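Local structure of dihydroneopterin triphosphate diphosphatase (5U7H) at residues Y17-K22 and C104-H109; E59-D64 and R111-T116; S11-I16 and S38-V43. The protein probably hydrolyses dihydroneopterin triphosphate to the monophosphate and pyrophosphate in folate biosynthesis, using magnesium, and probably also cleaves nucleoside triphosphates, dATP in particular. One frame throughout, in Å; residues are numbered along the deposited sequence.

Contact 1. Residues Y17-K22 and C104-H109; sequences YAQDTK and CLALPH. With NI (nickel (II) ion), chain I.
Tyr-17 and Ala-18 pair with Ala-106 and Leu-107 as neighbours in two parallel strands, and three backbone hydrogen bonds link 17-19 to Leu-105 and Leu-107. Tyr-17 N gives its hydrogen to Leu-105 O, Tyr-17 O takes one from Leu-107 N at 2.7 Å, and Gln-19 N, already past the end of its strand, reaches Leu-107 O at 2.6 Å. That last bond carries the ladder one step into the turn.

The apolar part centres on the tyrosine ring. CG of Tyr-17 stands between the backbone N and the carbonyl carbon (chi1 68°), which swings the ring across to the neighbouring strand. Ala-106 CA lies over one face, 4.2 Å from the ring centroid, in a CH-pi contact, and Ala-106 CB meets Tyr-17 CZ at 3.6 Å. Gln-19 NE2 approaches the same methyl group. Val-146 of helix 136-147 also packs on Tyr-17.

Charge enters beyond the strand ends. His-109 ND1 donates to Asp-20 OD2 over 2.6 Å; the oxygen lies near the imidazole plane, whereas the nitrogen comes in 39° above the carboxylate plane. On the far side of the ring NE2 binds a nickel ion at 2.1 Å, so the imidazole is held at both nitrogens, and the carboxylate probably makes it a stronger metal ligand. In the turn itself, Lys-22 NZ bonds Gln-19 O.

This is parallel pairing of strands 10-18 and 97-107 within the mixed sheet of a Nudix domain, finished by a His-carboxylate hydrogen bond at its margin.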
loop_
_atom_site.group_PDB
_atom_site.type_symbol
_atom_site.label_atom_id
_atom_site.label_comp_id
_atom_site.label_asym_id
_atom_site.label_seq_id
_atom_site.Cartn_x
_atom_site.Cartn_y
_atom_site.Cartn_z
ATOM N N TYR A 17 3.660 -2.639 8.961
ATOM C CA TYR A 17 3.451 -2.335 10.372
ATOM C C TYR A 17 4.635 -2.864 11.171
ATOM O O TYR A 17 5.447 -3.640 10.669
ATOM C CB TYR A 17 2.123 -2.906 10.893
ATOM C CG TYR A 17 2.060 -4.414 10.972
ATOM C CD1 TYR A 17 1.760 -5.176 9.848
ATOM C CD2 TYR A 17 2.285 -5.077 12.176
ATOM C CE1 TYR A 17 1.698 -6.555 9.913
ATOM C CE2 TYR A 17 2.229 -6.462 12.251
ATOM C CZ TYR A 17 1.933 -7.196 11.115
ATOM O OH TYR A 17 1.868 -8.568 11.171
ATOM N N ALA A 18 4.764 -2.381 12.407
ATOM C CA ALA A 18 5.857 -2.792 13.278
ATOM C C ALA A 18 5.364 -3.847 14.259
ATOM O O ALA A 18 4.324 -3.667 14.901
ATOM C CB ALA A 18 6.445 -1.607 14.040
ATOM N N GLN A 19 6.140 -4.924 14.400
ATOM C CA GLN A 19 5.687 -6.067 15.192
ATOM C C GLN A 19 5.485 -5.698 16.660
ATOM O O GLN A 19 4.552 -6.191 17.306
ATOM C CB GLN A 19 6.683 -7.220 15.057
ATOM C CG GLN A 19 6.219 -8.519 15.700
ATOM C CD GLN A 19 4.802 -8.906 15.297
ATOM O OE1 GLN A 19 3.912 -9.010 16.141
ATOM N NE2 GLN A 19 4.590 -9.123 14.002
ATOM N N ASP A 20 6.330 -4.816 17.202
ATOM C CA ASP A 20 6.301 -4.585 18.647
ATOM C C ASP A 20 5.198 -3.610 19.066
ATOM O O ASP A 20 4.497 -3.865 20.053
ATOM C CB ASP A 20 7.670 -4.104 19.138
ATOM C CG ASP A 20 8.190 -2.901 18.361
ATOM O OD1 ASP A 20 7.421 -2.309 17.566
ATOM O OD2 ASP A 20 9.376 -2.546 18.557
ATOM N N THR A 21 5.018 -2.494 18.345
ATOM C CA THR A 21 4.002 -1.512 18.725
ATOM C C THR A 21 2.660 -1.722 18.038
ATOM O O THR A 21 1.647 -1.184 18.514
ATOM C CB THR A 21 4.478 -0.088 18.419
ATOM O OG1 THR A 21 4.742 0.045 17.018
ATOM C CG2 THR A 21 5.744 0.234 19.187
ATOM N N LYS A 22 2.632 -2.476 16.936
ATOM C CA LYS A 22 1.466 -2.598 16.063
ATOM C C LYS A 22 1.073 -1.259 15.425
ATOM O O LYS A 22 -0.082 -1.065 15.037
ATOM C CB LYS A 22 0.272 -3.212 16.806
ATOM C CG LYS A 22 0.562 -4.609 17.384
ATOM C CD LYS A 22 0.976 -5.592 16.285
ATOM C CE LYS A 22 0.978 -7.049 16.757
ATOM N NZ LYS A 22 1.855 -7.278 17.956
ATOM N N CYS A 104 0.965 -8.211 3.538
ATOM C CA CYS A 104 1.364 -7.757 4.864
ATOM C C CYS A 104 2.878 -7.745 4.965
ATOM O O CYS A 104 3.547 -8.625 4.415
ATOM C CB CYS A 104 0.812 -8.671 5.957
ATOM S SG CYS A 104 -0.768 -8.148 6.548
ATOM N N LEU A 105 3.416 -6.762 5.689
ATOM C CA LEU A 105 4.849 -6.710 5.961
ATOM C C LEU A 105 5.057 -6.246 7.394
ATOM O O LEU A 105 4.861 -5.067 7.704
ATOM C CB LEU A 105 5.572 -5.791 4.991
ATOM C CG LEU A 105 7.069 -5.671 5.258
ATOM C CD1 LEU A 105 7.735 -7.024 5.125
ATOM C CD2 LEU A 105 7.697 -4.668 4.295
ATOM N N ALA A 106 5.467 -7.171 8.253
ATOM C CA ALA A 106 5.763 -6.878 9.648
ATOM C C ALA A 106 7.239 -6.522 9.784
ATOM O O ALA A 106 8.105 -7.360 9.518
ATOM C CB ALA A 106 5.420 -8.084 10.525
ATOM N N LEU A 107 7.525 -5.280 10.184
ATOM C CA LEU A 107 8.911 -5.004 10.540
ATOM C C LEU A 107 9.121 -5.223 12.037
ATOM O O LEU A 107 8.172 -5.129 12.827
ATOM C CB LEU A 107 9.283 -3.568 10.180
ATOM C CG LEU A 107 8.907 -3.108 8.769
ATOM C CD1 LEU A 107 9.123 -1.626 8.636
ATOM C CD2 LEU A 107 9.710 -3.854 7.735
ATOM N N PRO A 108 10.350 -5.511 12.464
ATOM C CA PRO A 108 10.578 -5.730 13.904
ATOM C C PRO A 108 10.244 -4.519 14.758
ATOM O O PRO A 108 9.677 -4.672 15.850
ATOM C CB PRO A 108 12.068 -6.095 13.961
ATOM C CG PRO A 108 12.640 -5.599 12.657
ATOM C CD PRO A 108 11.553 -5.810 11.669
ATOM N N HIS A 109 10.555 -3.315 14.281
ATOM C CA HIS A 109 10.337 -2.089 15.033
ATOM C C HIS A 109 9.925 -0.989 14.066
ATOM O O HIS A 109 10.144 -1.087 12.853
ATOM C CB HIS A 109 11.598 -1.655 15.808
ATOM C CG HIS A 109 12.244 -2.755 16.602
ATOM N ND1 HIS A 109 11.766 -3.168 17.830
ATOM C CD2 HIS A 109 13.336 -3.517 16.349
ATOM C CE1 HIS A 109 12.533 -4.140 18.295
ATOM N NE2 HIS A 109 13.490 -4.375 17.413
HETATM NI NI NI I . 15.080 -5.682 17.620
#

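Contact 2. Residues E59-D64 and R111-T116; sequences EEVTID and RQIVFT. With NI (nickel (II) ion), chain E; NI (nickel (II) ion), chain F.
Thr-62 and Val-114 meet through a hydroxyl and a carbonyl where helix 49-61 gives way to loop. From Thr-62 CB, itself 3.6 Å from Val-114 O, the side chain sends OG1 beside its own backbone N (chi1 -34°). There OG1 donates to Val-114 O at 2.6 Å, from 35° above the carbonyl plane, and also passes close to Val-114 CB. Thr-62, the first residue to leave helical geometry, has a positive phi, and its CB points toward the loop.

One turn back, Thr-116 OG1 makes a similar bond to Glu-59 O at 2.8 Å, again from above the plane. Two waters fill in between the backbones: one joins Val-61 O to Val-114 N, and another donates to Glu-60 O while weakly accepting from Thr-116 N.

Beneath these polar links, Val-61 and Ile-113 lie side by side, with CB of the valine 3.6 Å from CG2 of the isoleucine. Ile-63 CD1 sits over one face of the Arg-111 guanidinium, which is salt-bridged to Glu-68. Glu-60 points away from the loop, and its OE2 bridges two nickel ions, each 2.0 Å away; this Nudix-box glutamate probably binds magnesium in the working enzyme.

Residues 111-116 lie in the loop between strands 97-107 and 118-125 and pass the C-terminal end of helix 49-61, while Val-61 rests on Leu-25 and Leu-27 of strand 23-29 and on Val-39 of strand 36-42.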
loop_
_atom_site.group_PDB
_atom_site.type_symbol
_atom_site.label_atom_id
_atom_site.label_comp_id
_atom_site.label_asym_id
_atom_site.label_seq_id
_atom_site.Cartn_x
_atom_site.Cartn_y
_atom_site.Cartn_z
ATOM N N GLU A 59 10.820 0.580 -3.973
ATOM C CA GLU A 59 10.729 1.905 -4.585
ATOM C C GLU A 59 10.206 2.944 -3.598
ATOM O O GLU A 59 10.812 4.003 -3.417
ATOM C CB GLU A 59 9.819 1.856 -5.816
ATOM C CG GLU A 59 10.365 1.076 -7.003
ATOM C CD GLU A 59 9.371 0.988 -8.167
ATOM O OE1 GLU A 59 8.225 1.501 -8.037
ATOM O OE2 GLU A 59 9.742 0.400 -9.211
ATOM N N GLU A 60 9.080 2.651 -2.943
ATOM C CA GLU A 60 8.339 3.662 -2.200
ATOM C C GLU A 60 8.879 3.914 -0.791
ATOM O O GLU A 60 8.788 5.045 -0.307
ATOM C CB GLU A 60 6.870 3.265 -2.129
ATOM C CG GLU A 60 6.262 3.122 -3.513
ATOM C CD GLU A 60 4.773 3.323 -3.537
ATOM O OE1 GLU A 60 4.188 3.483 -2.450
ATOM O OE2 GLU A 60 4.191 3.322 -4.656
ATOM N N VAL A 61 9.404 2.904 -0.094
ATOM C CA VAL A 61 9.880 3.152 1.268
ATOM C C VAL A 61 11.298 2.631 1.460
ATOM O O VAL A 61 11.769 2.513 2.597
ATOM C CB VAL A 61 8.927 2.559 2.329
ATOM C CG1 VAL A 61 7.547 3.198 2.233
ATOM C CG2 VAL A 61 8.838 1.030 2.229
ATOM N N THR A 62 11.983 2.318 0.359
ATOM C CA THR A 62 13.408 1.963 0.376
ATOM C C THR A 62 13.710 0.828 1.352
ATOM O O THR A 62 14.721 0.842 2.059
ATOM C CB THR A 62 14.277 3.180 0.707
ATOM O OG1 THR A 62 13.688 4.363 0.146
ATOM C CG2 THR A 62 15.687 2.990 0.149
ATOM N N ILE A 63 12.813 -0.148 1.423
ATOM C CA ILE A 63 13.008 -1.352 2.227
ATOM C C ILE A 63 13.151 -2.504 1.255
ATOM O O ILE A 63 12.225 -2.790 0.489
ATOM C CB ILE A 63 11.843 -1.595 3.200
ATOM C CG1 ILE A 63 11.734 -0.447 4.210
ATOM C CG2 ILE A 63 12.000 -2.943 3.911
ATOM C CD1 ILE A 63 10.538 -0.554 5.169
ATOM N N ASP A 64 14.319 -3.135 1.250
ATOM C CA ASP A 64 14.567 -4.312 0.428
ATOM C C ASP A 64 14.194 -5.541 1.247
ATOM O O ASP A 64 14.844 -5.838 2.252
ATOM C CB ASP A 64 16.029 -4.360 -0.009
ATOM C CG ASP A 64 16.299 -5.419 -1.064
ATOM O OD1 ASP A 64 15.635 -6.475 -1.037
ATOM O OD2 ASP A 64 17.184 -5.198 -1.922
ATOM N N ARG A 111 10.601 2.486 12.306
ATOM C CA ARG A 111 11.896 2.908 11.788
ATOM C C ARG A 111 11.745 4.187 10.971
ATOM O O ARG A 111 10.641 4.691 10.751
ATOM C CB ARG A 111 12.538 1.798 10.952
ATOM C CG ARG A 111 11.887 1.618 9.599
ATOM C CD ARG A 111 12.779 0.834 8.680
ATOM N NE ARG A 111 12.868 -0.557 9.103
ATOM C CZ ARG A 111 13.553 -1.490 8.456
ATOM N NH1 ARG A 111 14.219 -1.178 7.347
ATOM N NH2 ARG A 111 13.575 -2.736 8.921
ATOM N N GLN A 112 12.883 4.710 10.523
ATOM C CA GLN A 112 12.902 5.855 9.630
ATOM C C GLN A 112 12.665 5.399 8.201
ATOM O O GLN A 112 13.209 4.386 7.753
ATOM C CB GLN A 112 14.233 6.598 9.717
ATOM C CG GLN A 112 14.655 6.925 11.137
ATOM C CD GLN A 112 14.176 8.287 11.588
ATOM O OE1 GLN A 112 14.900 9.281 11.478
ATOM N NE2 GLN A 112 12.951 8.344 12.108
ATOM N N ILE A 113 11.856 6.165 7.484
ATOM C CA ILE A 113 11.479 5.846 6.120
ATOM C C ILE A 113 12.047 6.927 5.211
ATOM O O ILE A 113 11.814 8.119 5.438
ATOM C CB ILE A 113 9.953 5.743 5.976
ATOM C CG1 ILE A 113 9.398 4.779 7.021
ATOM C CG2 ILE A 113 9.581 5.284 4.595
ATOM C CD1 ILE A 113 9.851 3.356 6.799
ATOM N N VAL A 114 12.799 6.512 4.202
ATOM C CA VAL A 114 13.153 7.371 3.083
ATOM C C VAL A 114 12.163 7.058 1.967
ATOM O O VAL A 114 12.128 5.934 1.455
ATOM C CB VAL A 114 14.602 7.149 2.634
ATOM C CG1 VAL A 114 14.888 7.942 1.362
ATOM C CG2 VAL A 114 15.579 7.529 3.771
ATOM N N PHE A 115 11.344 8.039 1.599
ATOM C CA PHE A 115 10.264 7.813 0.650
ATOM C C PHE A 115 10.496 8.629 -0.615
ATOM O O PHE A 115 11.175 9.659 -0.594
ATOM C CB PHE A 115 8.913 8.173 1.270
ATOM C CG PHE A 115 8.902 9.511 1.929
ATOM C CD1 PHE A 115 8.690 10.659 1.180
ATOM C CD2 PHE A 115 9.119 9.626 3.294
ATOM C CE1 PHE A 115 8.696 11.904 1.782
ATOM C CE2 PHE A 115 9.113 10.860 3.906
ATOM C CZ PHE A 115 8.904 12.005 3.151
ATOM N N THR A 116 9.905 8.162 -1.719
ATOM C CA THR A 116 10.065 8.803 -3.020
ATOM C C THR A 116 8.758 9.227 -3.684
ATOM O O THR A 116 8.741 10.249 -4.371
ATOM C CB THR A 116 10.822 7.877 -3.981
ATOM O OG1 THR A 116 10.085 6.658 -4.155
ATOM C CG2 THR A 116 12.194 7.552 -3.424
HETATM NI NI NI E . 4.776 3.258 -6.565
HETATM NI NI NI F . 2.211 3.584 -4.949
HETATM O O HOH W 1 5.254 3.192 -8.557
HETATM O O HOH W 2 6.880 3.268 -6.547
HETATM O O HOH W 3 7.121 7.010 -1.428
HETATM O O HOH W 4 1.677 3.782 -2.991
HETATM O O HOH W 5 13.581 3.685 4.309
HETATM O O HOH W 6 0.313 4.079 -5.239
#

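Contact 3. Residues S11-I16 and S38-V43; sequences SILVVI and SVTGSV. With NI (nickel (II) ion), chain F; SO4 (sulfate ion), chain C.
Strands 11-16 and 39-42 run antiparallel, their axes 4.6 Å apart at closest approach and 166° between directions, with Ile-12/Gly-41 and Val-14/Val-39 as hydrogen-bonded pairs. Both bonds of the first pair form; in the second, Val-14 N to Val-39 O is sound at 2.9 Å and the return bond is weak.

On the face bearing Leu-13 and Thr-40, Leu-13 CD1 touches Thr-40 CG2 at 3.6 Å and also reaches Ser-38 CB. The other face carries Ile-12, Val-14 and Val-39, and helix 49-61 packs over it. Here Ile-16 CD1 meets Val-39 CG2 at 3.9 Å. A chi1 of 52° brings Ile-12 CG1 near Gly-41 O, while its CG2 touches Val-43 CG2 where the two side chains cross at about a right angle. At the other end, a water accepts from Ser-38 OG and donates to Ile-16 O.

At Thr-40 to Ser-42, away from strand 11-16, lies the metal site. Thr-40, probably a substrate-binding residue, binds a nickel ion through its O at 2.0 Å; a sulfate oxygen, O3, is another ligand, and Ser-42 N donates to sulfate O4 at 3.1 Å. Lys-7 also bonds this sulfate.

A backbone carbonyl beside the first residues of the Nudix box, serving as metal ligand together with Glu-60 of the box and Glu-117 from beyond it, is the Nudix metal site, here holding nickel where magnesium probably acts.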
loop_
_atom_site.group_PDB
_atom_site.type_symbol
_atom_site.label_atom_id
_atom_site.label_comp_id
_atom_site.label_asym_id
_atom_site.label_seq_id
_atom_site.Cartn_x
_atom_site.Cartn_y
_atom_site.Cartn_z
ATOM N N SER A 11 -3.487 -3.884 -9.210
ATOM C CA SER A 11 -2.563 -3.274 -8.273
ATOM C C SER A 11 -2.377 -4.179 -7.062
ATOM O O SER A 11 -3.029 -5.216 -6.920
ATOM C CB SER A 11 -3.063 -1.888 -7.851
ATOM O OG SER A 11 -4.321 -1.987 -7.198
ATOM N N ILE A 12 -1.460 -3.764 -6.189
ATOM C CA ILE A 12 -1.210 -4.430 -4.926
ATOM C C ILE A 12 -1.308 -3.405 -3.806
ATOM O O ILE A 12 -1.220 -2.191 -4.016
ATOM C CB ILE A 12 0.162 -5.136 -4.888
ATOM C CG1 ILE A 12 1.278 -4.168 -5.292
ATOM C CG2 ILE A 12 0.146 -6.343 -5.812
ATOM C CD1 ILE A 12 1.910 -3.416 -4.141
ATOM N N LEU A 13 -1.504 -3.924 -2.608
ATOM C CA LEU A 13 -1.475 -3.144 -1.381
ATOM C C LEU A 13 -0.626 -3.914 -0.384
ATOM O O LEU A 13 -0.809 -5.126 -0.233
ATOM C CB LEU A 13 -2.886 -2.928 -0.831
ATOM C CG LEU A 13 -3.047 -2.458 0.623
ATOM C CD1 LEU A 13 -2.875 -0.956 0.694
ATOM C CD2 LEU A 13 -4.426 -2.861 1.147
ATOM N N VAL A 14 0.317 -3.227 0.265
ATOM C CA VAL A 14 1.143 -3.817 1.323
ATOM C C VAL A 14 0.913 -3.004 2.589
ATOM O O VAL A 14 1.335 -1.843 2.677
ATOM C CB VAL A 14 2.637 -3.835 0.965
ATOM C CG1 VAL A 14 3.405 -4.606 2.008
ATOM C CG2 VAL A 14 2.884 -4.426 -0.422
ATOM N N VAL A 15 0.236 -3.594 3.566
ATOM C CA VAL A 15 0.148 -2.988 4.893
ATOM C C VAL A 15 1.474 -3.234 5.603
ATOM O O VAL A 15 1.787 -4.370 5.978
ATOM C CB VAL A 15 -1.025 -3.545 5.709
ATOM C CG1 VAL A 15 -1.162 -2.767 7.032
ATOM C CG2 VAL A 15 -2.302 -3.476 4.920
ATOM N N ILE A 16 2.251 -2.177 5.798
ATOM C CA ILE A 16 3.494 -2.246 6.563
ATOM C C ILE A 16 3.197 -1.837 7.998
ATOM O O ILE A 16 2.531 -0.823 8.232
ATOM C CB ILE A 16 4.570 -1.349 5.939
ATOM C CG1 ILE A 16 4.934 -1.878 4.560
ATOM C CG2 ILE A 16 5.796 -1.266 6.834
ATOM C CD1 ILE A 16 5.778 -0.932 3.766
ATOM N N SER A 38 -1.166 3.066 3.051
ATOM C CA SER A 38 -0.095 2.089 2.961
ATOM C C SER A 38 0.510 2.122 1.557
ATOM O O SER A 38 0.108 2.901 0.697
ATOM C CB SER A 38 -0.626 0.688 3.281
ATOM O OG SER A 38 -1.346 0.658 4.501
ATOM N N VAL A 39 1.472 1.242 1.303
ATOM C CA VAL A 39 2.079 1.164 -0.024
ATOM C C VAL A 39 1.084 0.531 -0.997
ATOM O O VAL A 39 0.617 -0.592 -0.783
ATOM C CB VAL A 39 3.392 0.370 0.023
ATOM C CG1 VAL A 39 3.881 0.035 -1.361
ATOM C CG2 VAL A 39 4.467 1.149 0.789
ATOM N N THR A 40 0.751 1.245 -2.075
ATOM C CA THR A 40 0.079 0.618 -3.210
ATOM C C THR A 40 0.893 0.842 -4.475
ATOM O O THR A 40 1.744 1.728 -4.534
ATOM C CB THR A 40 -1.358 1.129 -3.421
ATOM O OG1 THR A 40 -1.344 2.463 -3.953
ATOM C CG2 THR A 40 -2.126 1.105 -2.118
ATOM N N GLY A 41 0.634 0.008 -5.486
ATOM C CA GLY A 41 1.272 0.150 -6.783
ATOM C C GLY A 41 0.674 -0.719 -7.876
ATOM O O GLY A 41 0.110 -1.789 -7.600
ATOM N N SER A 42 0.785 -0.267 -9.125
ATOM C CA SER A 42 0.274 -1.048 -10.244
ATOM C C SER A 42 1.158 -2.260 -10.469
ATOM O O SER A 42 2.383 -2.176 -10.382
ATOM C CB SER A 42 0.214 -0.205 -11.525
ATOM O OG SER A 42 -0.821 0.759 -11.457
ATOM N N VAL A 43 0.530 -3.395 -10.753
ATOM C CA VAL A 43 1.254 -4.568 -11.236
ATOM C C VAL A 43 1.557 -4.374 -12.717
ATOM O O VAL A 43 0.647 -4.140 -13.517
ATOM C CB VAL A 43 0.446 -5.853 -11.005
ATOM C CG1 VAL A 43 1.228 -7.058 -11.519
ATOM C CG2 VAL A 43 0.074 -5.997 -9.516
HETATM NI NI NI F . 2.211 3.584 -4.949
HETATM S S SO4 C . 2.077 3.391 -8.215
HETATM O O1 SO4 C . 0.624 3.349 -8.079
HETATM O O2 SO4 C . 2.482 4.642 -8.877
HETATM O O3 SO4 C . 2.723 3.317 -6.876
HETATM O O4 SO4 C . 2.517 2.265 -9.023
HETATM O O HOH W 7 0.989 0.449 6.108
HETATM O O HOH W 6 0.313 4.079 -5.239
HETATM O O HOH W 4 1.677 3.782 -2.991
#

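How the contacts relate
Strand 10-18 belongs to contacts 1 and 3: it pairs with 97-107 on one side and with 36-42 on the other, so the two contacts are successive parts of one sheet. Leu-105 N lies 2.9 Å from Val-15 O, a probable hydrogen bond. Contact 2 packs against both. Ile-63 CD1 is 3.9 Å from Leu-107 CD1 of contact 1, and Val-61 CG2 the same distance from Ile-16 CD1 of contact 3. Contacts 2 and 3 meet at the metal site, where Glu-60 OE2 and Thr-40 O share a nickel ion, joined by Glu-117. Contact 1 lies farther off: the Leu-105 and Glu-60 side chains are about 10 Å apart.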